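Long-range contacts in tripeptidase (Staphylococcus aureus subsp. aureus, PDB 3RZA), which probably removes the N-terminal residue from tripeptides, acting as a metal-dependent peptidase of the M20 family: residues Pro91-Thr96 with Phe181-Asp186; Gln153-Ile158 with Glu175-Asp180. All coordinates share one frame; numbering follows the deposited sequence.

Contacts 1 and 2 lie in the same part of the fold, their centres about 8 Å apart, and share one beta sheet: the strand of 91-96 runs between those of 153-158 and 181-186. Contact 2 closes the shorter chain excursion, and its loop 175-180 leads directly into strand 181-184 of contact 1. The two are sewn together by Lys92 O with Asp180 N, 2.7 Å apart and probably hydrogen-bonded, and by Thr96 OG1 with Val157 O, also 2.7 Å; Leu95 CD1 packs on Phe156 CE2. Contact 1 ends at the zinc ligand Asp186, whereas the side chain of Val157 in contact 2 remains about 13 Å from the zinc ion.

Contact 1 (Pro91-Thr96 with Phe181-Asp186); sequences PKLYLT and FGYAID. With ZN (zinc ion), chain C.
The ring of Tyr94 has Tyr183 N over one face, 4.0 Å above the plane and offset toward the rim, while Gly182 CA approaches it obliquely, 3.4 Å from Tyr94 CE1. At the edge of the Tyr183 ring lie methyls of two leucines, Leu93 CD1 and Leu95 CD2, the former 3.5 Å from Tyr183 CE2. Leu93 CG stands anti to the backbone N (chi1 -179°), which lets CD1 also reach the Phe181 ring, where Pro91 CB makes a second oblique contact. Tyr94 OH and Tyr183 OH bond beyond the pair, to Ser355 OG and Val319 O. Between the two layers of side chains, neighbouring parallel strands of the mixed sheet exchange four backbone hydrogen bonds, from Tyr94 N to Phe181 O (3.1 Å) through to Ile185 N to Thr96 O (2.9 Å). Leu93, Leu95, Phe181 and Tyr183 share one face; there Phe181 and Tyr183 pack on helix 318-329, Leu95 and Tyr183 on helix 374-393. Tyr94 lies on the other face, where Thr96 CG2 also meets Ala184 CB. The chain turns a corner in an inverse gamma turn centred on Ile185 and leads to Asp186, whose OD1 binds the zinc ion at 2.1 Å alongside a water, His98 and Asp129.

Contact 2 (Gln153-Ile158 with Glu175-Asp180); sequences QIQFVI and ELLDAD
Gln155 and Ala179 have the nearest CA atoms of the two segments, 7.4 Å apart, as loop 175-180 passes strand 154-158 with end-to-end directions 124° apart, leaving side chains to bridge the gap. The Gln155 amide uses both of its ends on the loop backbone. Its OE1 accepts the N-H of Asp178 at 2.7 Å, with the donor tilted 33° from the amide carbonyl plane, and its NE2 donates a hydrogen bond to Leu176 O at 3.1 Å. That second bond lies in the carbonyl plane of Leu176. The chain of Gln155 is extended beyond CG (chi2 -171°), which carries the amide from the strand to the loop. With Thr80 OG1 as a further partner of NE2, this buried amide is held against rotation by bonds at both ends.

The loop is the last leg of a beta-alpha-beta crossover from strand 154-159 through helix 167-171 to strand 181-184, which pairs with the far side of strand 93-98. Nearer the start of strand 154-158, the extended Gln153 side chain crosses that of Asp178 at about a right angle. Gln153 NE2 donates to Asp178 OD2 over 3.0 Å in a nearly straight bond, meeting the oxygen from above the carboxylate plane; a weak second bond goes to Asp178 O. Lys92 NZ forms a salt bridge with the same OD2, which probably favours a charged carboxylate. Farther along the strand, Val157 CG2 packs on Leu177 CD2 at 3.9 Å, the two side chains again crossing nearly perpendicularly, with Phe351 and Ile353 also touching Leu177.

Contact 1 (Pro91-Thr96 with Phe181-Asp186)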
loop_
_atom_site.group_PDB
_atom_site.type_symbol
_atom_site.label_atom_id
_atom_site.label_comp_id
_atom_site.label_asym_id
_atom_site.label_seq_id
_atom_site.Cartn_x
_atom_site.Cartn_y
_atom_site.Cartn_z
ATOM N N PRO A 91 -13.028 -4.379 -52.731
ATOM C CA PRO A 91 -12.440 -4.863 -51.502
ATOM C C PRO A 91 -13.448 -5.215 -50.399
ATOM O O PRO A 91 -14.558 -4.639 -50.339
ATOM C CB PRO A 91 -11.575 -3.681 -51.049
ATOM C CG PRO A 91 -11.185 -3.037 -52.274
ATOM C CD PRO A 91 -12.385 -3.113 -53.142
ATOM N N LYS A 92 -13.055 -6.175 -49.565
ATOM C CA LYS A 92 -13.886 -6.659 -48.474
ATOM C C LYS A 92 -13.451 -5.912 -47.236
ATOM O O LYS A 92 -12.261 -5.912 -46.901
ATOM C CB LYS A 92 -13.704 -8.158 -48.282
ATOM C CG LYS A 92 -14.104 -9.014 -49.512
ATOM C CD LYS A 92 -13.732 -10.460 -49.271
ATOM C CE LYS A 92 -14.332 -11.393 -50.301
ATOM N NZ LYS A 92 -13.959 -12.810 -50.007
ATOM N N LEU A 93 -14.419 -5.286 -46.568
ATOM C CA LEU A 93 -14.199 -4.376 -45.449
ATOM C C LEU A 93 -14.646 -5.029 -44.179
ATOM O O LEU A 93 -15.583 -5.844 -44.197
ATOM C CB LEU A 93 -15.040 -3.109 -45.659
ATOM C CG LEU A 93 -14.954 -1.985 -44.627
ATOM C CD1 LEU A 93 -13.500 -1.518 -44.416
ATOM C CD2 LEU A 93 -15.825 -0.859 -45.104
ATOM N N TYR A 94 -14.009 -4.672 -43.063
ATOM C CA TYR A 94 -14.591 -4.911 -41.750
ATOM C C TYR A 94 -14.593 -3.640 -40.927
ATOM O O TYR A 94 -13.791 -2.752 -41.151
ATOM C CB TYR A 94 -13.906 -6.077 -40.987
ATOM C CG TYR A 94 -12.780 -5.648 -40.081
ATOM C CD1 TYR A 94 -11.512 -5.409 -40.598
ATOM C CD2 TYR A 94 -12.985 -5.450 -38.705
ATOM C CE1 TYR A 94 -10.482 -4.977 -39.798
ATOM C CE2 TYR A 94 -11.951 -5.008 -37.894
ATOM C CZ TYR A 94 -10.690 -4.779 -38.449
ATOM O OH TYR A 94 -9.650 -4.356 -37.640
ATOM N N LEU A 95 -15.530 -3.574 -39.984
ATOM C CA LEU A 95 -15.628 -2.489 -39.017
ATOM C C LEU A 95 -15.784 -3.143 -37.661
ATOM O O LEU A 95 -16.485 -4.146 -37.566
ATOM C CB LEU A 95 -16.843 -1.625 -39.322
ATOM C CG LEU A 95 -16.900 -0.954 -40.692
ATOM C CD1 LEU A 95 -18.325 -0.419 -40.936
ATOM C CD2 LEU A 95 -15.847 0.164 -40.784
ATOM N N THR A 96 -15.154 -2.585 -36.626
ATOM C CA THR A 96 -15.250 -3.122 -35.262
ATOM C C THR A 96 -15.476 -2.049 -34.197
ATOM O O THR A 96 -14.924 -0.956 -34.282
ATOM C CB THR A 96 -14.029 -4.018 -34.868
ATOM O OG1 THR A 96 -14.271 -4.635 -33.601
ATOM C CG2 THR A 96 -12.751 -3.233 -34.779
ATOM N N PHE A 181 -9.156 -5.226 -45.430
ATOM C CA PHE A 181 -8.722 -4.212 -44.452
ATOM C C PHE A 181 -9.921 -3.716 -43.661
ATOM O O PHE A 181 -11.075 -4.057 -43.975
ATOM C CB PHE A 181 -8.007 -3.027 -45.147
ATOM C CG PHE A 181 -8.781 -2.426 -46.308
ATOM C CD1 PHE A 181 -9.816 -1.490 -46.086
ATOM C CD2 PHE A 181 -8.470 -2.772 -47.621
ATOM C CE1 PHE A 181 -10.529 -0.940 -47.154
ATOM C CE2 PHE A 181 -9.172 -2.209 -48.696
ATOM C CZ PHE A 181 -10.218 -1.304 -48.457
ATOM N N GLY A 182 -9.667 -2.914 -42.632
ATOM C CA GLY A 182 -10.755 -2.294 -41.918
ATOM C C GLY A 182 -10.440 -1.332 -40.824
ATOM O O GLY A 182 -9.347 -0.809 -40.749
ATOM N N TYR A 183 -11.466 -1.031 -40.031
ATOM C CA TYR A 183 -11.474 0.127 -39.166
ATOM C C TYR A 183 -12.028 -0.212 -37.810
ATOM O O TYR A 183 -13.149 -0.721 -37.718
ATOM C CB TYR A 183 -12.318 1.229 -39.785
ATOM C CG TYR A 183 -11.797 1.631 -41.131
ATOM C CD1 TYR A 183 -10.682 2.469 -41.240
ATOM C CD2 TYR A 183 -12.350 1.090 -42.308
ATOM C CE1 TYR A 183 -10.169 2.817 -42.493
ATOM C CE2 TYR A 183 -11.839 1.424 -43.559
ATOM C CZ TYR A 183 -10.752 2.292 -43.650
ATOM O OH TYR A 183 -10.228 2.601 -44.900
ATOM N N ALA A 184 -11.258 0.071 -36.759
ATOM C CA ALA A 184 -11.786 0.092 -35.389
ATOM C C ALA A 184 -12.350 1.480 -35.114
ATOM O O ALA A 184 -11.625 2.456 -35.187
ATOM C CB ALA A 184 -10.706 -0.275 -34.405
ATOM N N ILE A 185 -13.655 1.560 -34.834
ATOM C CA ILE A 185 -14.343 2.830 -34.614
ATOM C C ILE A 185 -14.234 3.132 -33.117
ATOM O O ILE A 185 -15.213 3.004 -32.364
ATOM C CB ILE A 185 -15.854 2.780 -35.101
ATOM C CG1 ILE A 185 -15.965 2.227 -36.553
ATOM C CG2 ILE A 185 -16.500 4.178 -35.015
ATOM C CD1 ILE A 185 -17.403 1.936 -36.991
ATOM N N ASP A 186 -13.027 3.494 -32.673
ATOM C CA ASP A 186 -12.692 3.502 -31.245
ATOM C C ASP A 186 -11.361 4.253 -30.884
ATOM O O ASP A 186 -10.607 3.791 -30.045
ATOM C CB ASP A 186 -12.622 2.026 -30.737
ATOM C CG ASP A 186 -12.554 1.908 -29.210
ATOM O OD1 ASP A 186 -13.174 2.732 -28.514
ATOM O OD2 ASP A 186 -11.894 0.970 -28.703
HETATM ZN ZN ZN C . -13.198 1.969 -26.513
HETATM O O HOH W 1 -11.432 2.205 -25.426
#

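Contact 2 (Gln153-Ile158 with Glu175-Asp180)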
loop_
_atom_site.group_PDB
_atom_site.type_symbol
_atom_site.label_atom_id
_atom_site.label_comp_id
_atom_site.label_asym_id
_atom_site.label_seq_id
_atom_site.Cartn_x
_atom_site.Cartn_y
_atom_site.Cartn_z
ATOM N N GLN A 153 -18.753 -6.475 -49.655
ATOM C CA GLN A 153 -18.913 -7.236 -48.434
ATOM C C GLN A 153 -18.419 -6.371 -47.305
ATOM O O GLN A 153 -17.384 -5.733 -47.449
ATOM C CB GLN A 153 -18.106 -8.532 -48.474
ATOM C CG GLN A 153 -18.375 -9.485 -47.328
ATOM C CD GLN A 153 -17.664 -10.804 -47.525
ATOM O OE1 GLN A 153 -18.059 -11.592 -48.371
ATOM N NE2 GLN A 153 -16.580 -11.030 -46.774
ATOM N N ILE A 154 -19.175 -6.354 -46.201
ATOM C CA ILE A 154 -18.815 -5.628 -44.984
ATOM C C ILE A 154 -19.069 -6.561 -43.802
ATOM O O ILE A 154 -20.165 -7.137 -43.696
ATOM C CB ILE A 154 -19.668 -4.339 -44.777
ATOM C CG1 ILE A 154 -19.839 -3.556 -46.080
ATOM C CG2 ILE A 154 -19.018 -3.459 -43.740
ATOM C CD1 ILE A 154 -20.769 -2.369 -45.956
ATOM N N GLN A 155 -18.070 -6.726 -42.939
ATOM C CA GLN A 155 -18.249 -7.418 -41.648
ATOM C C GLN A 155 -18.266 -6.422 -40.486
ATOM O O GLN A 155 -17.489 -5.462 -40.479
ATOM C CB GLN A 155 -17.180 -8.483 -41.437
ATOM C CG GLN A 155 -17.350 -9.647 -42.372
ATOM C CD GLN A 155 -16.454 -10.816 -42.049
ATOM O OE1 GLN A 155 -15.264 -10.647 -41.836
ATOM N NE2 GLN A 155 -17.013 -12.016 -42.063
ATOM N N PHE A 156 -19.189 -6.637 -39.541
ATOM C CA PHE A 156 -19.313 -5.835 -38.338
ATOM C C PHE A 156 -18.934 -6.738 -37.183
ATOM O O PHE A 156 -19.632 -7.729 -36.916
ATOM C CB PHE A 156 -20.734 -5.321 -38.190
ATOM C CG PHE A 156 -21.113 -4.335 -39.252
ATOM C CD1 PHE A 156 -21.493 -4.767 -40.512
ATOM C CD2 PHE A 156 -21.070 -2.965 -39.001
ATOM C CE1 PHE A 156 -21.815 -3.854 -41.506
ATOM C CE2 PHE A 156 -21.417 -2.040 -39.988
ATOM C CZ PHE A 156 -21.782 -2.478 -41.235
ATOM N N VAL A 157 -17.795 -6.432 -36.558
ATOM C CA VAL A 157 -17.186 -7.276 -35.533
ATOM C C VAL A 157 -17.406 -6.597 -34.181
ATOM O O VAL A 157 -16.830 -5.538 -33.915
ATOM C CB VAL A 157 -15.658 -7.487 -35.803
ATOM C CG1 VAL A 157 -15.041 -8.340 -34.733
ATOM C CG2 VAL A 157 -15.440 -8.122 -37.176
ATOM N N ILE A 158 -18.252 -7.196 -33.336
ATOM C CA ILE A 158 -18.639 -6.587 -32.050
ATOM C C ILE A 158 -17.994 -7.397 -30.930
ATOM O O ILE A 158 -18.343 -8.575 -30.719
ATOM C CB ILE A 158 -20.181 -6.519 -31.843
ATOM C CG1 ILE A 158 -20.929 -6.187 -33.145
ATOM C CG2 ILE A 158 -20.521 -5.518 -30.757
ATOM C CD1 ILE A 158 -20.456 -4.946 -33.869
ATOM N N GLU A 175 -11.002 -17.289 -38.051
ATOM C CA GLU A 175 -11.580 -17.932 -39.235
ATOM C C GLU A 175 -13.002 -17.457 -39.592
ATOM O O GLU A 175 -13.451 -17.669 -40.711
ATOM C CB GLU A 175 -11.504 -19.453 -39.102
ATOM C CG GLU A 175 -10.057 -19.934 -39.252
ATOM C CD GLU A 175 -9.852 -21.347 -38.806
ATOM O OE1 GLU A 175 -10.518 -22.256 -39.372
ATOM O OE2 GLU A 175 -9.004 -21.558 -37.902
ATOM N N LEU A 176 -13.682 -16.795 -38.661
ATOM C CA LEU A 176 -14.908 -16.060 -38.965
ATOM C C LEU A 176 -14.667 -14.769 -39.776
ATOM O O LEU A 176 -15.607 -14.262 -40.380
ATOM C CB LEU A 176 -15.676 -15.738 -37.676
ATOM C CG LEU A 176 -16.181 -16.940 -36.863
ATOM C CD1 LEU A 176 -16.728 -16.511 -35.499
ATOM C CD2 LEU A 176 -17.244 -17.746 -37.646
ATOM N N LEU A 177 -13.432 -14.239 -39.773
ATOM C CA LEU A 177 -13.118 -12.983 -40.454
ATOM C C LEU A 177 -12.822 -13.205 -41.925
ATOM O O LEU A 177 -12.203 -14.189 -42.294
ATOM C CB LEU A 177 -11.917 -12.279 -39.799
ATOM C CG LEU A 177 -11.984 -11.939 -38.304
ATOM C CD1 LEU A 177 -10.886 -10.942 -37.954
ATOM C CD2 LEU A 177 -13.345 -11.386 -37.886
ATOM N N ASP A 178 -13.252 -12.254 -42.753
ATOM C CA ASP A 178 -13.025 -12.290 -44.197
ATOM C C ASP A 178 -13.054 -10.839 -44.674
ATOM O O ASP A 178 -14.132 -10.303 -45.021
ATOM C CB ASP A 178 -14.096 -13.153 -44.898
ATOM C CG ASP A 178 -13.892 -13.251 -46.395
ATOM O OD1 ASP A 178 -12.747 -13.161 -46.859
ATOM O OD2 ASP A 178 -14.886 -13.456 -47.120
ATOM N N ALA A 179 -11.887 -10.189 -44.610
ATOM C CA ALA A 179 -11.735 -8.781 -44.992
ATOM C C ALA A 179 -10.327 -8.530 -45.510
ATOM O O ALA A 179 -9.381 -9.149 -45.038
ATOM C CB ALA A 179 -12.020 -7.879 -43.793
ATOM N N ASP A 180 -10.212 -7.624 -46.479
ATOM C CA ASP A 180 -8.915 -7.112 -46.974
ATOM C C ASP A 180 -8.307 -6.037 -46.055
ATOM O O ASP A 180 -7.096 -5.917 -45.971
ATOM C CB ASP A 180 -9.081 -6.526 -48.373
ATOM C CG ASP A 180 -9.493 -7.580 -49.408
ATOM O OD1 ASP A 180 -8.758 -8.574 -49.566
ATOM O OD2 ASP A 180 -10.550 -7.415 -50.050
#